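Local coordinates for protein dipeptide Epimerase (Enterococcus faecalis V583, PDB 3JVA) that belongs to the mandelate racemase/muconate lactonizing enzyme family and binds a magnesium ion in its enolase-like barrel domain, at residues I133-D138 / V148-L153; T164-D169 / V200-A205; A171-I176 / Y209-V214. One frame throughout, in Å; residues are numbered along the deposited sequence.

Contact 1: I133-D138 / V148-L153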
loop_
_atom_site.group_PDB
_atom_site.type_symbol
_atom_site.label_atom_id
_atom_site.label_comp_id
_atom_site.label_asym_id
_atom_site.label_seq_id
_atom_site.Cartn_x
_atom_site.Cartn_y
_atom_site.Cartn_z
ATOM N N ILE B 133 1.249 25.470 -34.241
ATOM C CA ILE B 133 0.289 25.348 -35.320
ATOM C C ILE B 133 0.331 23.887 -35.739
ATOM O O ILE B 133 1.409 23.280 -35.833
ATOM C CB ILE B 133 0.606 26.274 -36.528
ATOM C CG1 ILE B 133 -0.538 26.175 -37.546
ATOM C CG2 ILE B 133 1.924 25.886 -37.175
ATOM C CD1 ILE B 133 -0.494 27.242 -38.626
ATOM N N THR B 134 -0.848 23.318 -35.952
ATOM C CA THR B 134 -0.969 21.919 -36.336
ATOM C C THR B 134 -0.862 21.735 -37.844
ATOM O O THR B 134 -1.487 22.457 -38.611
ATOM C CB THR B 134 -2.321 21.337 -35.849
ATOM O OG1 THR B 134 -2.383 21.403 -34.419
ATOM C CG2 THR B 134 -2.477 19.885 -36.291
ATOM N N LEU B 135 -0.052 20.772 -38.265
ATOM C CA LEU B 135 0.098 20.489 -39.683
ATOM C C LEU B 135 -0.869 19.364 -40.017
ATOM O O LEU B 135 -0.863 18.320 -39.361
ATOM C CB LEU B 135 1.530 20.045 -40.003
ATOM C CG LEU B 135 2.668 21.023 -39.703
ATOM C CD1 LEU B 135 3.992 20.365 -40.066
ATOM C CD2 LEU B 135 2.484 22.317 -40.488
ATOM N N GLY B 136 -1.705 19.575 -41.027
ATOM C CA GLY B 136 -2.659 18.550 -41.406
ATOM C C GLY B 136 -1.961 17.314 -41.938
ATOM O O GLY B 136 -0.940 17.418 -42.617
ATOM N N ILE B 137 -2.504 16.142 -41.632
ATOM C CA ILE B 137 -1.907 14.896 -42.092
ATOM C C ILE B 137 -1.917 14.832 -43.614
ATOM O O ILE B 137 -2.914 15.155 -44.257
ATOM C CB ILE B 137 -2.648 13.674 -41.499
ATOM C CG1 ILE B 137 -2.392 13.613 -39.989
ATOM C CG2 ILE B 137 -2.169 12.383 -42.153
ATOM C CD1 ILE B 137 -0.914 13.539 -39.614
ATOM N N ASP B 138 -0.791 14.424 -44.185
ATOM C CA ASP B 138 -0.660 14.331 -45.632
ATOM C C ASP B 138 0.647 13.593 -45.913
ATOM O O ASP B 138 1.312 13.132 -44.981
ATOM C CB ASP B 138 -0.630 15.743 -46.228
ATOM C CG ASP B 138 -1.102 15.788 -47.669
ATOM O OD1 ASP B 138 -1.627 16.843 -48.082
ATOM O OD2 ASP B 138 -0.946 14.781 -48.389
ATOM N N VAL B 148 7.953 24.176 -43.570
ATOM C CA VAL B 148 8.829 25.291 -43.903
ATOM C C VAL B 148 8.004 26.568 -44.032
ATOM O O VAL B 148 8.413 27.621 -43.553
ATOM C CB VAL B 148 9.634 25.041 -45.210
ATOM C CG1 VAL B 148 10.515 23.810 -45.044
ATOM C CG2 VAL B 148 8.704 24.870 -46.385
ATOM N N GLU B 149 6.831 26.472 -44.651
ATOM C CA GLU B 149 5.971 27.643 -44.808
ATOM C C GLU B 149 5.601 28.250 -43.454
ATOM O O GLU B 149 5.679 29.463 -43.270
ATOM C CB GLU B 149 4.697 27.276 -45.577
ATOM C CG GLU B 149 4.952 26.893 -47.030
ATOM C CD GLU B 149 3.696 26.463 -47.769
ATOM O OE1 GLU B 149 3.809 26.090 -48.955
ATOM O OE2 GLU B 149 2.598 26.496 -47.172
ATOM N N LYS B 150 5.211 27.402 -42.503
ATOM C CA LYS B 150 4.823 27.880 -41.176
ATOM C C LYS B 150 6.007 28.469 -40.427
ATOM O O LYS B 150 5.868 29.454 -39.702
ATOM C CB LYS B 150 4.210 26.740 -40.353
ATOM C CG LYS B 150 3.099 25.982 -41.066
ATOM C CD LYS B 150 2.046 26.920 -41.639
ATOM C CE LYS B 150 0.985 26.135 -42.394
ATOM N NZ LYS B 150 0.010 27.026 -43.078
ATOM N N VAL B 151 7.180 27.866 -40.594
ATOM C CA VAL B 151 8.365 28.375 -39.926
ATOM C C VAL B 151 8.689 29.772 -40.455
ATOM O O VAL B 151 9.101 30.652 -39.696
ATOM C CB VAL B 151 9.570 27.435 -40.142
ATOM C CG1 VAL B 151 10.856 28.115 -39.684
ATOM C CG2 VAL B 151 9.351 26.141 -39.363
ATOM N N LYS B 152 8.496 29.974 -41.755
ATOM C CA LYS B 152 8.759 31.279 -42.360
ATOM C C LYS B 152 7.799 32.303 -41.768
ATOM O O LYS B 152 8.099 33.495 -41.719
ATOM C CB LYS B 152 8.570 31.225 -43.876
ATOM C CG LYS B 152 9.438 30.197 -44.569
ATOM C CD LYS B 152 9.451 30.394 -46.078
ATOM C CE LYS B 152 10.320 29.339 -46.748
ATOM N NZ LYS B 152 11.650 29.227 -46.084
ATOM N N LEU B 153 6.643 31.822 -41.324
ATOM C CA LEU B 153 5.626 32.670 -40.715
ATOM C C LEU B 153 6.002 33.022 -39.274
ATOM O O LEU B 153 5.355 33.859 -38.637
ATOM C CB LEU B 153 4.271 31.955 -40.754
ATOM C CG LEU B 153 3.181 32.462 -41.708
ATOM C CD1 LEU B 153 3.772 32.970 -43.007
ATOM C CD2 LEU B 153 2.191 31.336 -41.960
#
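Lys-150 lays the methylene part of its side chain across Ile-133 and Leu-135, and these three residues carry the whole contact. CG of Lys-150 lies 3.8 Å from CD2 of Leu-135, the two side chains sliding past one another in opposite directions. Ile-133 meets the lysine at about a right angle and touches it at two points: its CG2 is 4.0 Å from Lys-150 CB, while CD1, at the tip of the longer branch, is 4.0 Å from Lys-150 CD. The bend in the lysine at chi2 (-51°) turns CD toward that tip; CG2 meets the chain nearer the lysine's root.

Around these three residues, Ile-133 is held in strand 128-134 by backbone hydrogen bonds to Thr-157 and Lys-159 of the next strand, and its side chain also packs on Phe-155, Leu-158 and Phe-323. Leu-135 has Met-143 and Ala-147 of helix 140-152 beside it and Ile-176 of helix 166-180 beyond. The contact thus ties the strand to the helix of one beta-alpha-beta unit of the barrel. No hydrogen bond or salt bridge crosses it: the lysine serves here through its hydrocarbon, and the two segments meet through aliphatic carbons.

Contact 2: T164-D169 / V200-A205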
loop_
_atom_site.group_PDB
_atom_site.type_symbol
_atom_site.label_atom_id
_atom_site.label_comp_id
_atom_site.label_asym_id
_atom_site.label_seq_id
_atom_site.Cartn_x
_atom_site.Cartn_y
_atom_site.Cartn_z
ATOM N N THR B 164 -0.910 6.554 -36.654
ATOM C CA THR B 164 -1.540 6.125 -37.904
ATOM C C THR B 164 -0.757 4.968 -38.516
ATOM O O THR B 164 -1.023 4.552 -39.645
ATOM C CB THR B 164 -1.553 7.268 -38.938
ATOM O OG1 THR B 164 -0.234 7.443 -39.473
ATOM C CG2 THR B 164 -1.993 8.569 -38.291
ATOM N N GLY B 165 0.205 4.454 -37.759
ATOM C CA GLY B 165 1.058 3.383 -38.240
ATOM C C GLY B 165 2.467 3.910 -38.074
ATOM O O GLY B 165 2.805 4.956 -38.627
ATOM N N ILE B 166 3.290 3.197 -37.313
ATOM C CA ILE B 166 4.652 3.637 -37.041
ATOM C C ILE B 166 5.499 4.026 -38.257
ATOM O O ILE B 166 6.223 5.022 -38.213
ATOM C CB ILE B 166 5.417 2.579 -36.210
ATOM C CG1 ILE B 166 6.737 3.168 -35.713
ATOM C CG2 ILE B 166 5.664 1.331 -37.043
ATOM C CD1 ILE B 166 6.557 4.356 -34.799
ATOM N N GLU B 167 5.414 3.259 -39.340
ATOM C CA GLU B 167 6.204 3.580 -40.527
ATOM C C GLU B 167 5.767 4.920 -41.110
ATOM O O GLU B 167 6.602 5.758 -41.456
ATOM C CB GLU B 167 6.072 2.476 -41.584
ATOM C CG GLU B 167 4.699 2.365 -42.238
ATOM C CD GLU B 167 3.580 2.093 -41.244
ATOM O OE1 GLU B 167 3.677 1.099 -40.487
ATOM O OE2 GLU B 167 2.603 2.874 -41.229
ATOM N N ALA B 168 4.457 5.120 -41.207
ATOM C CA ALA B 168 3.912 6.360 -41.739
ATOM C C ALA B 168 4.236 7.525 -40.806
ATOM O O ALA B 168 4.604 8.608 -41.260
ATOM C CB ALA B 168 2.407 6.233 -41.917
ATOM N N ASP B 169 4.093 7.300 -39.502
ATOM C CA ASP B 169 4.386 8.341 -38.518
ATOM C C ASP B 169 5.840 8.781 -38.667
ATOM O O ASP B 169 6.139 9.969 -38.784
ATOM C CB ASP B 169 4.174 7.827 -37.084
ATOM C CG ASP B 169 2.715 7.531 -36.761
ATOM O OD1 ASP B 169 1.809 8.108 -37.401
ATOM O OD2 ASP B 169 2.476 6.729 -35.836
ATOM N N VAL B 200 5.336 2.615 -25.772
ATOM C CA VAL B 200 6.730 2.817 -25.396
ATOM C C VAL B 200 7.622 2.583 -26.611
ATOM O O VAL B 200 8.554 3.341 -26.868
ATOM C CB VAL B 200 7.141 1.855 -24.257
ATOM C CG1 VAL B 200 8.645 1.942 -24.001
ATOM C CG2 VAL B 200 6.374 2.210 -22.994
ATOM N N LYS B 201 7.311 1.535 -27.365
ATOM C CA LYS B 201 8.074 1.178 -28.559
ATOM C C LYS B 201 8.019 2.299 -29.596
ATOM O O LYS B 201 9.049 2.760 -30.091
ATOM C CB LYS B 201 7.491 -0.100 -29.170
ATOM C CG LYS B 201 8.437 -0.874 -30.078
ATOM C CD LYS B 201 7.694 -1.960 -30.868
ATOM C CE LYS B 201 6.667 -2.712 -30.012
ATOM N NZ LYS B 201 7.241 -3.297 -28.765
ATOM N N ALA B 202 6.804 2.740 -29.910
ATOM C CA ALA B 202 6.603 3.788 -30.905
ATOM C C ALA B 202 7.244 5.109 -30.497
ATOM O O ALA B 202 7.916 5.756 -31.298
ATOM C CB ALA B 202 5.107 3.988 -31.160
ATOM N N ILE B 203 7.042 5.506 -29.247
ATOM C CA ILE B 203 7.597 6.763 -28.773
ATOM C C ILE B 203 9.124 6.766 -28.791
ATOM O O ILE B 203 9.745 7.751 -29.196
ATOM C CB ILE B 203 7.060 7.093 -27.362
ATOM C CG1 ILE B 203 5.554 7.370 -27.454
ATOM C CG2 ILE B 203 7.777 8.312 -26.792
ATOM C CD1 ILE B 203 4.855 7.520 -26.110
ATOM N N GLN B 204 9.738 5.665 -28.372
ATOM C CA GLN B 204 11.192 5.605 -28.384
ATOM C C GLN B 204 11.723 5.658 -29.816
ATOM O O GLN B 204 12.814 6.167 -30.059
ATOM C CB GLN B 204 11.679 4.349 -27.665
ATOM C CG GLN B 204 11.288 4.356 -26.201
ATOM C CD GLN B 204 11.898 3.226 -25.420
ATOM O OE1 GLN B 204 11.845 2.067 -25.836
ATOM N NE2 GLN B 204 12.474 3.554 -24.269
ATOM N N ALA B 205 10.946 5.148 -30.765
ATOM C CA ALA B 205 11.361 5.178 -32.166
ATOM C C ALA B 205 11.249 6.606 -32.702
ATOM O O ALA B 205 12.125 7.082 -33.424
ATOM C CB ALA B 205 10.500 4.237 -32.990
#
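Ile-166 CD1 reaches across from the first turn of helix 166-180 to helix 196-206, and the tight part of the contact is confined to this one methyl. It lies 3.9 Å from Ala-202 CB and equally close to Ala-202 CA, so that it bears on the backbone of the facing helix as much as on its side chain. The fit loosens toward Ala-205, whose CB is 4.3 Å from the same CD1. In Ile-166, chi1 (-169°) sets CG1 anti to the backbone N, and chi2 (62°) then directs CD1 toward Ala-202. Ala-202 is buried and also packs on Trp-194, whereas Ile-166 is only partly covered; a glycerol, probably from the crystallisation liquor, lies about 4 Å from its side chain.

The polar groups of 164-169 turn inward on their own segment. Asp-169 OD1 takes the N-H of Thr-164 on its syn lone pair at 3.2 Å, and receives OG1 of the same threonine, 3.0 Å away, from above the carboxylate plane; OD2 accepts from Gly-163 N. Gly-165 is the N-cap residue, and within the first turn Ala-168 N donates to OE2 of the preceding Glu-167 at 2.9 Å. These bonds are consistent with a well-defined loop and helix start beside Ile-166. Two helices on the outside of the barrel therefore meet through a small apolar spot, with no hydrogen bond between them, while the side-chain hydrogen bonds described here stay on the 164-169 side.

Contact 3: A171-I176 / Y209-V214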
loop_
_atom_site.group_PDB
_atom_site.type_symbol
_atom_site.label_atom_id
_atom_site.label_comp_id
_atom_site.label_asym_id
_atom_site.label_seq_id
_atom_site.Cartn_x
_atom_site.Cartn_y
_atom_site.Cartn_z
ATOM N N ALA B 171 7.917 8.411 -41.171
ATOM C CA ALA B 171 8.175 9.045 -42.461
ATOM C C ALA B 171 7.851 10.538 -42.433
ATOM O O ALA B 171 8.620 11.362 -42.931
ATOM C CB ALA B 171 7.365 8.351 -43.548
ATOM N N ARG B 172 6.707 10.880 -41.848
ATOM C CA ARG B 172 6.284 12.270 -41.752
ATOM C C ARG B 172 7.189 13.068 -40.825
ATOM O O ARG B 172 7.629 14.162 -41.172
ATOM C CB ARG B 172 4.837 12.346 -41.258
ATOM C CG ARG B 172 3.828 11.866 -42.282
ATOM C CD ARG B 172 2.433 11.714 -41.699
ATOM N NE ARG B 172 1.503 11.238 -42.720
ATOM C CZ ARG B 172 0.555 10.331 -42.507
ATOM N NH1 ARG B 172 0.406 9.792 -41.302
ATOM N NH2 ARG B 172 -0.244 9.961 -43.500
ATOM N N VAL B 173 7.472 12.522 -39.647
ATOM C CA VAL B 173 8.329 13.216 -38.694
ATOM C C VAL B 173 9.726 13.419 -39.280
ATOM O O VAL B 173 10.324 14.484 -39.137
ATOM C CB VAL B 173 8.424 12.437 -37.362
ATOM C CG1 VAL B 173 9.458 13.075 -36.454
ATOM C CG2 VAL B 173 7.060 12.427 -36.677
ATOM N N LYS B 174 10.234 12.393 -39.951
ATOM C CA LYS B 174 11.552 12.459 -40.571
ATOM C C LYS B 174 11.629 13.595 -41.592
ATOM O O LYS B 174 12.557 14.401 -41.567
ATOM C CB LYS B 174 11.867 11.134 -41.263
ATOM C CG LYS B 174 13.161 11.146 -42.060
ATOM C CD LYS B 174 13.358 9.844 -42.825
ATOM C CE LYS B 174 13.503 8.661 -41.887
ATOM N NZ LYS B 174 13.739 7.389 -42.627
ATOM N N ALA B 175 10.648 13.647 -42.488
ATOM C CA ALA B 175 10.592 14.674 -43.527
ATOM C C ALA B 175 10.498 16.074 -42.929
ATOM O O ALA B 175 11.197 16.997 -43.349
ATOM C CB ALA B 175 9.402 14.416 -44.447
ATOM N N ILE B 176 9.627 16.234 -41.943
ATOM C CA ILE B 176 9.459 17.532 -41.308
ATOM C C ILE B 176 10.749 17.989 -40.639
ATOM O O ILE B 176 11.207 19.113 -40.864
ATOM C CB ILE B 176 8.316 17.483 -40.268
ATOM C CG1 ILE B 176 6.991 17.213 -40.988
ATOM C CG2 ILE B 176 8.255 18.788 -39.494
ATOM C CD1 ILE B 176 5.806 16.986 -40.061
ATOM N N TYR B 209 14.050 11.613 -33.443
ATOM C CA TYR B 209 13.928 12.850 -34.204
ATOM C C TYR B 209 13.744 14.083 -33.331
ATOM O O TYR B 209 13.383 15.152 -33.823
ATOM C CB TYR B 209 12.766 12.726 -35.192
ATOM C CG TYR B 209 12.997 11.632 -36.204
ATOM C CD1 TYR B 209 13.844 11.835 -37.294
ATOM C CD2 TYR B 209 12.434 10.370 -36.034
ATOM C CE1 TYR B 209 14.127 10.807 -38.185
ATOM C CE2 TYR B 209 12.712 9.333 -36.920
ATOM C CZ TYR B 209 13.561 9.560 -37.993
ATOM O OH TYR B 209 13.851 8.538 -38.864
ATOM N N GLN B 210 14.007 13.931 -32.035
ATOM C CA GLN B 210 13.874 15.027 -31.085
ATOM C C GLN B 210 12.417 15.469 -30.979
ATOM O O GLN B 210 11.970 16.363 -31.698
ATOM C CB GLN B 210 14.736 16.221 -31.508
ATOM C CG GLN B 210 14.605 17.414 -30.572
ATOM C CD GLN B 210 15.273 18.667 -31.110
ATOM O OE1 GLN B 210 16.490 18.707 -31.297
ATOM N NE2 GLN B 210 14.473 19.701 -31.358
ATOM N N ILE B 211 11.684 14.841 -30.071
ATOM C CA ILE B 211 10.278 15.163 -29.878
ATOM C C ILE B 211 10.102 15.915 -28.572
ATOM O O ILE B 211 10.636 15.504 -27.546
ATOM C CB ILE B 211 9.435 13.879 -29.848
ATOM C CG1 ILE B 211 9.622 13.121 -31.162
ATOM C CG2 ILE B 211 7.969 14.213 -29.621
ATOM C CD1 ILE B 211 9.358 13.962 -32.401
ATOM N N GLU B 212 9.371 17.026 -28.609
ATOM C CA GLU B 212 9.149 17.805 -27.397
ATOM C C GLU B 212 8.235 17.064 -26.423
ATOM O O GLU B 212 8.473 17.058 -25.210
ATOM C CB GLU B 212 8.520 19.161 -27.715
ATOM C CG GLU B 212 8.249 19.963 -26.454
ATOM C CD GLU B 212 7.256 21.079 -26.662
ATOM O OE1 GLU B 212 6.392 20.947 -27.551
ATOM O OE2 GLU B 212 7.326 22.077 -25.921
ATOM N N LEU B 213 7.177 16.458 -26.955
ATOM C CA LEU B 213 6.239 15.714 -26.127
ATOM C C LEU B 213 5.277 14.878 -26.952
ATOM O O LEU B 213 5.087 15.114 -28.149
ATOM C CB LEU B 213 5.441 16.677 -25.238
ATOM C CG LEU B 213 4.528 17.677 -25.960
ATOM C CD1 LEU B 213 3.219 16.994 -26.382
ATOM C CD2 LEU B 213 4.227 18.846 -25.031
ATOM N N VAL B 214 4.673 13.892 -26.299
ATOM C CA VAL B 214 3.692 13.035 -26.941
ATOM C C VAL B 214 2.420 13.094 -26.114
ATOM O O VAL B 214 2.421 12.812 -24.915
ATOM C CB VAL B 214 4.161 11.580 -27.034
ATOM C CG1 VAL B 214 3.043 10.716 -27.600
ATOM C CG2 VAL B 214 5.394 11.497 -27.924
#
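In the beta/alpha barrel of this enolase-like domain, Val-173 and Lys-174 of helix 166-180 meet Tyr-209 and Ile-211, in the chain leading into strand 213-215.

Apolar packing centres on one methyl. Val-173 CG1 lies 3.6 Å from Tyr-209 CB and 3.8 Å from CG of the ring, wedged at the root of the tyrosine side chain. It also approaches Ile-211 CD1, more loosely, at 4.2 Å. The valine places CG1 there by setting it opposite its backbone N (chi1 173°). Val-173 also packs on Ile-160 of strand 157-161 and Ile-211 on Leu-188 of strand 185-189, so the methyl group belongs to the layer between the helices and the barrel strands.

The aromatic part is a CH-pi interaction. Lys-174 CA is 4.3 Å from the centroid of the Tyr-209 ring and 28° off its normal, an off-centre approach, while CB comes to 3.8 Å from CE1. Further out, the lysine chain follows the ring toward the hydroxyl; Lys-174 itself is exposed.

Hydrogen bonds act from outside. The guanidinium of Arg-177, one turn beyond Val-173 on the same helix, donates through NE to Tyr-209 O and through NH2 to Gln-210 O, fastening the backbone that carries the ring. Strand 213-215 ends in the magnesium ligand Glu-215; the ion is about 13 Å from the side chain of Ile-211.

The lysine bends at chi3 (-64°), and its CE is modelled 3.0 Å from Tyr-209 OH. That approach is unusually short for a carbon and an oxygen and is doubtful, since a crystal neighbour also touches the lysine; NZ lies 3.9 Å from Tyr-209 OH.

All three contacts belong to the barrel domain. Contact 1 is the buried one, strand to helix within a single beta-alpha-beta unit, whereas contacts 2 and 3 are partly buried and share helix 166-180, used at its start and along its middle. Contact 2 is the outer, helix-to-helix one, and contact 3 lies between these extremes, reaching the same sheet as contact 1. None has a hydrogen bond between its segments: contacts 1 and 2 are aliphatic, and contact 3 adds an aromatic ring. Arg-172 connects them, its NE hydrogen-bonded to Asp-138 O and its NH1 weakly to Thr-164 OG1. Leu-135 CD1 against Ile-176 CD1 continues the packing of contact 1 into contact 3.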